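Local coordinates for N-acetylgalactosaminyltransferase 7 (Homo sapiens, PDB 6IWR), which belongs to a glycosyltransferase family whose members combine a GT-A fold domain with a ricin-type beta-trefoil lectin domain, at residues N74-E79 with V246-Y251; V66-I71 with Y139-E144; I264-L269 with L371-S376. All blocks are in the same frame, centred on the assembly; numbering follows the deposited sequence.

Three contacts, each between segments far apart in sequence, lie on one side of the chain's centre. From the N terminus, 66-71 and then 74-79 pass along the surface; contact 2 closes first, when 139-144 returns to pair with 66-71, and contact 1 closes later, when 246-251 meets 74-79. Their segments alternate, so the two loops cross. Contact 3 follows in series, closing the long excursion from 264-269 to 371-376. Asn74 ND2 probably bonds Tyr142 O between contacts 1 and 2, Trp250 O accepts from Ser376 OG between contacts 1 and 3, and Trp140 packs on Cys375. Contact 2 joins two N-terminal stretches, contact 1 sets one beside the 246-251 loop, and contact 3 lies within the mixed sheet.

Contact 1: N74-E79 with V246-Y251; sequences NFEPKE and VAVNWY
Phe75, Glu76 and Pro77 lean on Val248 and Asn249 in a small loop-to-loop surface contact, burying 213 Å² in all. The chain after strand 66-67 here passes beside the loop that leads from strand 244-246 into helix 251-260. The backbones come nearest at Phe75 and Asn249, whose CA atoms are 6.1 Å apart. Asn249 does most of the touching. Its CG stands anti to the backbone N (chi1 -171°), which places the amide against the Phe75 main chain and CB, with Asn249 CG 3.3 Å from Phe75 O and Asn249 OD1 3.2 Å from Phe75 CB. The phenyl ring itself leads away from the loop; its plane and that of the amide are 10° apart. Farther along, Pro77 CD rests on Val248 CG2 at 3.9 Å, a modest apolar patch. Glu76 bends at chi2 and brings its carboxylate across the Asn249 amide, the two planes 80° apart, with Glu76 OE2 3.7 Å from Asn249 ND2. Its stronger partner is Arg133, which forms a salt bridge with OE1. No hydrogen bond joins the two loops: they meet directly through van der Waals contact alone, while Arg133, paired with Glu76 and touching Val248 and Asn249, lies against both.

Contact 2: V66-I71 with Y139-E144; sequences VLRPGI and YWHYDE
Val66 and His141 exchange a pair of backbone hydrogen bonds, His141 N to Val66 O at 2.8 Å and Val66 N to His141 O at 3.1 Å. They form the hydrogen-bonded pair of a short antiparallel sheet, and Leu67 with Trp140 the adjoining non-hydrogen-bonded pair. Beyond the strand, Arg68 N donates to Tyr139 O, although the place of that oxygen is less certain. The chain then folds into a type II turn from Arg68 to Ile71, closed by Ile71 N to Arg68 O, with Gly70 taking the positive phi (86°) of its third position.

The turn brings Ile71 O back to the imidazole of His141, whose NE2 donates to it at 3.2 Å. This carbonyl is met from above its plane, 60° out of it, so the bond does not use a lone-pair direction. CG of His141 stands anti to its carbonyl carbon (chi1 -72°), which lays the ring beside Arg68: Arg68 NE is over one imidazole face, 3.8 Å from His141 CG, while Arg68 CG approaches CD2. The guanidinium plane is tilted 39° from the ring.

Leu67 and Trp140 meet on the other side of the sheet. Leu67 CB lies 3.8 Å from the centroid of the Trp140 six-membered ring, close to its normal, a CH-pi contact; the indole NE1 turns to Thr319 in a weak hydrogen bond. Tyr139 completes the packing, with Gly70 N over one ring face and Ile71 O at the ring edge.

The arrangement is a minimal two-stranded antiparallel sheet with a beta turn directly following its first strand, joining the chain around residue 66 to the stretch that runs on to strand 149-155 of the GT-A fold.

Contact 3: I264-L269 with L371-S376; sequences ICTVPL and LFVPCS
Val267 and Phe372 run alongside each other in the same direction, on one face of two parallel strands whose axes approach to 4.6 Å and diverge by 37°. CD1 and CE1 of the ring meet the valine, Phe372 CD1 lying 3.7 Å from Val267 CB. On the other face, Ile264 CG2 meets Leu371 CD1, and Thr266 CG2 meets Val373 CG2, branch against branch. Helix 251-260 covers this face: Pro257 touches Thr266, Pro253 touches Val373, and Leu254 reaches both Pro268 and Ser376.

Leu269 fills the notch where the second strand turns its corner. Its CG, anti to the carbonyl carbon (chi1 -63°), sits 3.8 Å from Pro374 CA, while Leu269 CD2 crosses to Phe372 CB at 4.1 Å. Pro268 CB likewise fits beside Ser376, whose hydroxyl bonds to Trp250 O.

Backbone bonds run beside these side chains. Leu371 N donates to Cys265 O, Val267 N to Leu371 O and Val373 N to Val267 O, alternating as parallel strands do. Then the type I turn from Val373 to Ser376 takes Val373 O for Ser376 N, and Leu269 N donates instead to Ser376 O at 2.8 Å. Strand 264-274 thereby passes from one partner strand, 369-373, to the next, 376-382. The corner also carries Cys375, in a disulfide with Cys137. Across this buried, mostly apolar seam, main-chain N-H and C=O groups of the two segments thus satisfy one another.

Contact 1: N74-E79 with V246-Y251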
loop_
_atom_site.group_PDB
_atom_site.type_symbol
_atom_site.label_atom_id
_atom_site.label_comp_id
_atom_site.label_asym_id
_atom_site.label_seq_id
_atom_site.Cartn_x
_atom_site.Cartn_y
_atom_site.Cartn_z
ATOM N N ASN A 74 -47.504 -4.827 -6.070
ATOM C CA ASN A 74 -47.779 -5.656 -7.224
ATOM C C ASN A 74 -46.576 -6.071 -8.028
ATOM O O ASN A 74 -46.685 -6.907 -8.884
ATOM C CB ASN A 74 -48.757 -4.949 -8.152
ATOM C CG ASN A 74 -48.401 -3.508 -8.376
ATOM O OD1 ASN A 74 -47.835 -2.864 -7.517
ATOM N ND2 ASN A 74 -48.742 -2.997 -9.529
ATOM N N PHE A 75 -45.425 -5.478 -7.777
ATOM C CA PHE A 75 -44.213 -5.959 -8.431
ATOM C C PHE A 75 -43.356 -6.800 -7.501
ATOM O O PHE A 75 -42.195 -7.063 -7.805
ATOM C CB PHE A 75 -43.409 -4.795 -8.996
ATOM C CG PHE A 75 -43.994 -4.223 -10.249
ATOM C CD1 PHE A 75 -45.074 -3.363 -10.186
ATOM C CD2 PHE A 75 -43.484 -4.570 -11.488
ATOM C CE1 PHE A 75 -45.622 -2.828 -11.339
ATOM C CE2 PHE A 75 -44.028 -4.057 -12.647
ATOM C CZ PHE A 75 -45.103 -3.180 -12.575
ATOM N N GLU A 76 -43.901 -7.219 -6.387
ATOM C CA GLU A 76 -43.192 -8.133 -5.531
ATOM C C GLU A 76 -43.348 -9.542 -6.068
ATOM O O GLU A 76 -44.476 -9.995 -6.266
ATOM C CB GLU A 76 -43.726 -8.076 -4.119
ATOM C CG GLU A 76 -42.666 -8.494 -3.156
ATOM C CD GLU A 76 -41.555 -7.496 -3.136
ATOM O OE1 GLU A 76 -40.438 -7.857 -2.705
ATOM O OE2 GLU A 76 -41.812 -6.344 -3.572
ATOM N N PRO A 77 -42.269 -10.267 -6.311
ATOM C CA PRO A 77 -42.431 -11.669 -6.708
ATOM C C PRO A 77 -43.346 -12.401 -5.733
ATOM O O PRO A 77 -43.270 -12.216 -4.515
ATOM C CB PRO A 77 -41.000 -12.214 -6.684
ATOM C CG PRO A 77 -40.145 -11.009 -6.921
ATOM C CD PRO A 77 -40.851 -9.871 -6.224
ATOM N N LYS A 78 -44.232 -13.229 -6.293
ATOM C CA LYS A 78 -45.218 -13.943 -5.481
ATOM C C LYS A 78 -44.569 -15.032 -4.620
ATOM O O LYS A 78 -44.888 -15.165 -3.431
ATOM C CB LYS A 78 -46.281 -14.543 -6.397
ATOM C CG LYS A 78 -46.443 -13.797 -7.729
ATOM C CD LYS A 78 -47.080 -14.708 -8.769
ATOM C CE LYS A 78 -46.372 -16.061 -8.764
ATOM N NZ LYS A 78 -47.200 -17.137 -9.361
ATOM N N GLU A 79 -43.661 -15.824 -5.193
ATOM C CA GLU A 79 -43.050 -16.922 -4.456
ATOM C C GLU A 79 -41.535 -16.848 -4.526
ATOM O O GLU A 79 -40.984 -16.315 -5.491
ATOM C CB GLU A 79 -43.518 -18.276 -5.000
ATOM C CG GLU A 79 -44.468 -18.998 -4.085
ATOM C CD GLU A 79 -45.822 -19.165 -4.722
ATOM O OE1 GLU A 79 -46.843 -19.067 -4.002
ATOM O OE2 GLU A 79 -45.853 -19.384 -5.954
ATOM N N VAL A 246 -28.550 -7.071 -9.958
ATOM C CA VAL A 246 -29.707 -6.247 -9.641
ATOM C C VAL A 246 -30.596 -6.965 -8.627
ATOM O O VAL A 246 -30.823 -8.180 -8.727
ATOM C CB VAL A 246 -30.434 -5.969 -10.965
ATOM C CG1 VAL A 246 -31.593 -6.928 -11.137
ATOM C CG2 VAL A 246 -30.821 -4.518 -11.080
ATOM N N ALA A 247 -31.108 -6.229 -7.629
ATOM C CA ALA A 247 -31.984 -6.790 -6.593
ATOM C C ALA A 247 -33.384 -7.108 -7.140
ATOM O O ALA A 247 -33.713 -6.788 -8.285
ATOM C CB ALA A 247 -32.110 -5.820 -5.434
ATOM N N VAL A 248 -34.253 -7.715 -6.300
ATOM C CA VAL A 248 -35.581 -8.073 -6.808
ATOM C C VAL A 248 -36.493 -6.864 -6.712
ATOM O O VAL A 248 -36.430 -6.082 -5.757
ATOM C CB VAL A 248 -36.197 -9.313 -6.105
ATOM C CG1 VAL A 248 -35.145 -10.288 -5.602
ATOM C CG2 VAL A 248 -37.238 -8.949 -5.047
ATOM N N ASN A 249 -37.347 -6.720 -7.725
ATOM C CA ASN A 249 -38.181 -5.541 -7.923
ATOM C C ASN A 249 -37.353 -4.264 -7.855
ATOM O O ASN A 249 -37.660 -3.338 -7.096
ATOM C CB ASN A 249 -39.331 -5.492 -6.924
ATOM C CG ASN A 249 -40.313 -4.413 -7.258
ATOM O OD1 ASN A 249 -40.406 -4.002 -8.411
ATOM N ND2 ASN A 249 -41.046 -3.936 -6.266
ATOM N N TRP A 250 -36.287 -4.218 -8.672
ATOM C CA TRP A 250 -35.471 -3.013 -8.793
ATOM C C TRP A 250 -36.039 -2.043 -9.795
ATOM O O TRP A 250 -35.705 -0.852 -9.744
ATOM C CB TRP A 250 -34.037 -3.328 -9.231
ATOM C CG TRP A 250 -33.951 -3.868 -10.633
ATOM C CD1 TRP A 250 -34.381 -5.095 -11.057
ATOM C CD2 TRP A 250 -33.399 -3.213 -11.798
ATOM N NE1 TRP A 250 -34.116 -5.253 -12.402
ATOM C CE2 TRP A 250 -33.528 -4.117 -12.884
ATOM C CE3 TRP A 250 -32.793 -1.963 -12.025
ATOM C CZ2 TRP A 250 -33.090 -3.812 -14.180
ATOM C CZ3 TRP A 250 -32.357 -1.657 -13.326
ATOM C CH2 TRP A 250 -32.512 -2.584 -14.382
ATOM N N TYR A 251 -36.894 -2.523 -10.692
ATOM C CA TYR A 251 -37.244 -1.765 -11.879
ATOM C C TYR A 251 -38.332 -0.733 -11.599
ATOM O O TYR A 251 -38.201 0.437 -11.979
ATOM C CB TYR A 251 -37.669 -2.719 -12.990
ATOM C CG TYR A 251 -37.880 -1.995 -14.287
ATOM C CD1 TYR A 251 -36.822 -1.789 -15.157
ATOM C CD2 TYR A 251 -39.140 -1.466 -14.629
ATOM C CE1 TYR A 251 -37.001 -1.092 -16.348
ATOM C CE2 TYR A 251 -39.328 -0.767 -15.813
ATOM C CZ TYR A 251 -38.248 -0.582 -16.665
ATOM O OH TYR A 251 -38.400 0.100 -17.845
#

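Contact 2: V66-I71 with Y139-E144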
loop_
_atom_site.group_PDB
_atom_site.type_symbol
_atom_site.label_atom_id
_atom_site.label_comp_id
_atom_site.label_asym_id
_atom_site.label_seq_id
_atom_site.Cartn_x
_atom_site.Cartn_y
_atom_site.Cartn_z
ATOM N N VAL A 66 -48.368 3.960 -4.169
ATOM C CA VAL A 66 -49.130 4.053 -2.932
ATOM C C VAL A 66 -48.650 2.949 -2.015
ATOM O O VAL A 66 -48.496 1.801 -2.450
ATOM C CB VAL A 66 -50.646 3.926 -3.179
ATOM C CG1 VAL A 66 -51.392 3.840 -1.868
ATOM C CG2 VAL A 66 -51.157 5.088 -4.008
ATOM N N LEU A 67 -48.412 3.291 -0.757
ATOM C CA LEU A 67 -47.910 2.341 0.228
ATOM C C LEU A 67 -49.090 1.744 0.975
ATOM O O LEU A 67 -49.866 2.474 1.592
ATOM C CB LEU A 67 -46.961 3.024 1.208
ATOM C CG LEU A 67 -45.823 2.165 1.780
ATOM C CD1 LEU A 67 -45.543 2.489 3.251
ATOM C CD2 LEU A 67 -46.098 0.677 1.587
ATOM N N ARG A 68 -49.221 0.425 0.926
ATOM C CA ARG A 68 -50.371 -0.285 1.479
ATOM C C ARG A 68 -49.866 -1.269 2.524
ATOM O O ARG A 68 -49.775 -2.480 2.252
ATOM C CB ARG A 68 -51.152 -1.011 0.389
ATOM C CG ARG A 68 -51.485 -0.133 -0.773
ATOM C CD ARG A 68 -52.912 -0.341 -1.204
ATOM N NE ARG A 68 -53.021 -0.275 -2.654
ATOM C CZ ARG A 68 -53.498 0.765 -3.336
ATOM N NH1 ARG A 68 -53.946 1.851 -2.692
ATOM N NH2 ARG A 68 -53.536 0.698 -4.675
ATOM N N PRO A 69 -49.515 -0.793 3.724
ATOM C CA PRO A 69 -48.958 -1.705 4.719
ATOM C C PRO A 69 -49.809 -2.956 4.818
ATOM O O PRO A 69 -51.038 -2.898 4.769
ATOM C CB PRO A 69 -48.993 -0.876 6.001
ATOM C CG PRO A 69 -48.745 0.495 5.523
ATOM C CD PRO A 69 -49.566 0.584 4.255
ATOM N N GLY A 70 -49.142 -4.094 4.873
ATOM C CA GLY A 70 -49.780 -5.382 5.019
ATOM C C GLY A 70 -50.231 -6.057 3.739
ATOM O O GLY A 70 -50.619 -7.211 3.766
ATOM N N ILE A 71 -50.144 -5.360 2.614
ATOM C CA ILE A 71 -50.516 -5.934 1.327
ATOM C C ILE A 71 -49.344 -5.965 0.352
ATOM O O ILE A 71 -48.810 -4.941 -0.010
ATOM C CB ILE A 71 -51.665 -5.131 0.710
ATOM C CG1 ILE A 71 -52.716 -4.858 1.773
ATOM C CG2 ILE A 71 -52.254 -5.842 -0.492
ATOM C CD1 ILE A 71 -54.034 -4.405 1.218
ATOM N N TYR A 139 -44.278 -3.172 0.019
ATOM C CA TYR A 139 -45.697 -2.860 0.114
ATOM C C TYR A 139 -46.073 -1.648 -0.713
ATOM O O TYR A 139 -47.128 -1.053 -0.484
ATOM C CB TYR A 139 -46.118 -2.687 1.575
ATOM C CG TYR A 139 -45.930 -3.963 2.351
ATOM C CD1 TYR A 139 -46.711 -5.097 2.093
ATOM C CD2 TYR A 139 -44.940 -4.058 3.306
ATOM C CE1 TYR A 139 -46.507 -6.290 2.792
ATOM C CE2 TYR A 139 -44.735 -5.220 4.005
ATOM C CZ TYR A 139 -45.507 -6.333 3.749
ATOM O OH TYR A 139 -45.249 -7.465 4.478
ATOM N N TRP A 140 -45.238 -1.287 -1.689
ATOM C CA TRP A 140 -45.544 -0.215 -2.626
ATOM C C TRP A 140 -46.329 -0.767 -3.814
ATOM O O TRP A 140 -45.995 -1.825 -4.351
ATOM C CB TRP A 140 -44.261 0.458 -3.116
ATOM C CG TRP A 140 -43.618 1.353 -2.106
ATOM C CD1 TRP A 140 -42.531 1.067 -1.333
ATOM C CD2 TRP A 140 -44.021 2.682 -1.759
ATOM N NE1 TRP A 140 -42.237 2.135 -0.524
ATOM C CE2 TRP A 140 -43.135 3.139 -0.767
ATOM C CE3 TRP A 140 -45.041 3.534 -2.199
ATOM C CZ2 TRP A 140 -43.228 4.407 -0.209
ATOM C CZ3 TRP A 140 -45.140 4.802 -1.638
ATOM C CH2 TRP A 140 -44.236 5.227 -0.655
ATOM N N HIS A 141 -47.355 -0.039 -4.236
ATOM C CA HIS A 141 -48.171 -0.444 -5.370
ATOM C C HIS A 141 -48.008 0.551 -6.515
ATOM O O HIS A 141 -48.350 1.732 -6.374
ATOM C CB HIS A 141 -49.625 -0.598 -4.935
ATOM C CG HIS A 141 -49.844 -1.811 -4.090
ATOM N ND1 HIS A 141 -50.248 -3.020 -4.615
ATOM C CD2 HIS A 141 -49.626 -2.030 -2.773
ATOM C CE1 HIS A 141 -50.313 -3.917 -3.647
ATOM N NE2 HIS A 141 -49.936 -3.343 -2.521
ATOM N N TYR A 142 -47.495 0.062 -7.643
ATOM C CA TYR A 142 -47.063 0.876 -8.769
ATOM C C TYR A 142 -47.983 0.676 -9.968
ATOM O O TYR A 142 -48.441 -0.439 -10.244
ATOM C CB TYR A 142 -45.619 0.540 -9.198
ATOM C CG TYR A 142 -44.549 0.628 -8.127
ATOM C CD1 TYR A 142 -44.290 -0.442 -7.270
ATOM C CD2 TYR A 142 -43.766 1.775 -7.993
ATOM C CE1 TYR A 142 -43.292 -0.357 -6.295
ATOM C CE2 TYR A 142 -42.757 1.868 -7.024
ATOM C CZ TYR A 142 -42.532 0.803 -6.183
ATOM O OH TYR A 142 -41.539 0.902 -5.228
ATOM N N ASP A 143 -48.177 1.747 -10.721
ATOM C CA ASP A 143 -49.199 1.833 -11.748
ATOM C C ASP A 143 -49.116 0.893 -12.944
ATOM O O ASP A 143 -50.130 0.686 -13.568
ATOM C CB ASP A 143 -49.378 3.268 -12.227
ATOM C CG ASP A 143 -50.646 3.897 -11.724
ATOM O OD1 ASP A 143 -51.372 3.254 -10.963
ATOM O OD2 ASP A 143 -50.911 5.045 -12.090
ATOM N N GLU A 144 -47.947 0.391 -13.313
ATOM C CA GLU A 144 -47.803 -0.545 -14.458
ATOM C C GLU A 144 -47.672 0.176 -15.762
ATOM O O GLU A 144 -47.411 -0.401 -16.778
ATOM C CB GLU A 144 -48.975 -1.517 -14.603
ATOM C CG GLU A 144 -49.153 -2.500 -13.482
ATOM C CD GLU A 144 -50.553 -2.518 -12.934
ATOM O OE1 GLU A 144 -51.279 -1.542 -13.099
ATOM O OE2 GLU A 144 -50.930 -3.520 -12.318
#

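Contact 3: I264-L269 with L371-S376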
loop_
_atom_site.group_PDB
_atom_site.type_symbol
_atom_site.label_atom_id
_atom_site.label_comp_id
_atom_site.label_asym_id
_atom_site.label_seq_id
_atom_site.Cartn_x
_atom_site.Cartn_y
_atom_site.Cartn_z
ATOM N N ILE A 264 -36.637 13.941 -14.111
ATOM C CA ILE A 264 -36.059 13.284 -12.950
ATOM C C ILE A 264 -35.090 12.229 -13.444
ATOM O O ILE A 264 -35.366 11.509 -14.411
ATOM C CB ILE A 264 -37.154 12.678 -12.057
ATOM C CG1 ILE A 264 -38.132 13.774 -11.634
ATOM C CG2 ILE A 264 -36.553 11.973 -10.841
ATOM C CD1 ILE A 264 -39.210 13.303 -10.699
ATOM N N CYS A 265 -33.924 12.179 -12.822
ATOM C CA CYS A 265 -32.947 11.132 -13.070
ATOM C C CYS A 265 -32.796 10.325 -11.792
ATOM O O CYS A 265 -32.689 10.884 -10.697
ATOM C CB CYS A 265 -31.616 11.722 -13.521
ATOM S SG CYS A 265 -30.227 10.640 -13.426
ATOM N N THR A 266 -32.785 9.020 -11.933
ATOM C CA THR A 266 -32.977 8.122 -10.818
ATOM C C THR A 266 -31.726 7.286 -10.592
ATOM O O THR A 266 -30.987 6.984 -11.541
ATOM C CB THR A 266 -34.186 7.252 -11.105
ATOM O OG1 THR A 266 -35.323 7.900 -10.537
ATOM C CG2 THR A 266 -34.060 6.016 -10.441
ATOM N N VAL A 267 -31.489 6.921 -9.331
ATOM C CA VAL A 267 -30.291 6.186 -8.943
ATOM C C VAL A 267 -30.650 5.119 -7.914
ATOM O O VAL A 267 -31.201 5.433 -6.865
ATOM C CB VAL A 267 -29.198 7.109 -8.375
ATOM C CG1 VAL A 267 -27.880 6.370 -8.342
ATOM C CG2 VAL A 267 -29.084 8.400 -9.193
ATOM N N PRO A 268 -30.371 3.850 -8.180
ATOM C CA PRO A 268 -30.556 2.825 -7.147
ATOM C C PRO A 268 -29.537 2.982 -6.023
ATOM O O PRO A 268 -28.469 3.567 -6.197
ATOM C CB PRO A 268 -30.316 1.522 -7.914
ATOM C CG PRO A 268 -29.278 1.932 -8.948
ATOM C CD PRO A 268 -29.692 3.330 -9.376
ATOM N N LEU A 269 -29.879 2.455 -4.854
ATOM C CA LEU A 269 -28.868 2.284 -3.822
ATOM C C LEU A 269 -27.872 1.222 -4.277
ATOM O O LEU A 269 -28.254 0.094 -4.613
ATOM C CB LEU A 269 -29.489 1.884 -2.488
ATOM C CG LEU A 269 -30.444 2.899 -1.855
ATOM C CD1 LEU A 269 -30.632 2.617 -0.357
ATOM C CD2 LEU A 269 -29.967 4.312 -2.092
ATOM N N LEU A 371 -32.714 11.731 -7.880
ATOM C CA LEU A 371 -33.247 11.030 -6.715
ATOM C C LEU A 371 -32.580 9.675 -6.528
ATOM O O LEU A 371 -32.400 8.923 -7.496
ATOM C CB LEU A 371 -34.742 10.837 -6.842
ATOM C CG LEU A 371 -35.465 12.134 -7.135
ATOM C CD1 LEU A 371 -36.891 11.810 -7.516
ATOM C CD2 LEU A 371 -35.419 13.015 -5.908
ATOM N N PHE A 372 -32.199 9.386 -5.284
ATOM C CA PHE A 372 -31.848 8.031 -4.876
ATOM C C PHE A 372 -33.119 7.284 -4.514
ATOM O O PHE A 372 -34.024 7.847 -3.891
ATOM C CB PHE A 372 -30.910 8.031 -3.669
ATOM C CG PHE A 372 -29.493 8.408 -3.990
ATOM C CD1 PHE A 372 -29.155 8.948 -5.221
ATOM C CD2 PHE A 372 -28.498 8.244 -3.033
ATOM C CE1 PHE A 372 -27.853 9.297 -5.490
ATOM C CE2 PHE A 372 -27.197 8.596 -3.296
ATOM C CZ PHE A 372 -26.874 9.115 -4.526
ATOM N N VAL A 373 -33.182 6.012 -4.896
ATOM C CA VAL A 373 -34.411 5.225 -4.791
ATOM C C VAL A 373 -34.187 4.064 -3.825
ATOM O O VAL A 373 -33.711 3.008 -4.247
ATOM C CB VAL A 373 -34.864 4.731 -6.179
ATOM C CG1 VAL A 373 -36.177 3.969 -6.096
ATOM C CG2 VAL A 373 -34.978 5.903 -7.171
ATOM N N PRO A 374 -34.521 4.210 -2.534
ATOM C CA PRO A 374 -34.244 3.133 -1.565
ATOM C C PRO A 374 -34.795 1.789 -1.954
ATOM O O PRO A 374 -34.304 0.759 -1.481
ATOM C CB PRO A 374 -34.931 3.643 -0.286
ATOM C CG PRO A 374 -34.815 5.090 -0.400
ATOM C CD PRO A 374 -35.109 5.376 -1.857
ATOM N N CYS A 375 -35.844 1.758 -2.745
ATOM C CA CYS A 375 -36.431 0.471 -3.049
ATOM C C CYS A 375 -35.823 -0.154 -4.290
ATOM O O CYS A 375 -36.195 -1.278 -4.640
ATOM C CB CYS A 375 -37.959 0.596 -3.178
ATOM S SG CYS A 375 -38.794 0.836 -1.573
ATOM N N SER A 376 -34.912 0.540 -4.967
ATOM C CA SER A 376 -34.186 -0.017 -6.100
ATOM C C SER A 376 -32.736 -0.197 -5.665
ATOM O O SER A 376 -32.065 0.772 -5.308
ATOM C CB SER A 376 -34.318 0.892 -7.322
ATOM O OG SER A 376 -33.771 0.299 -8.502
#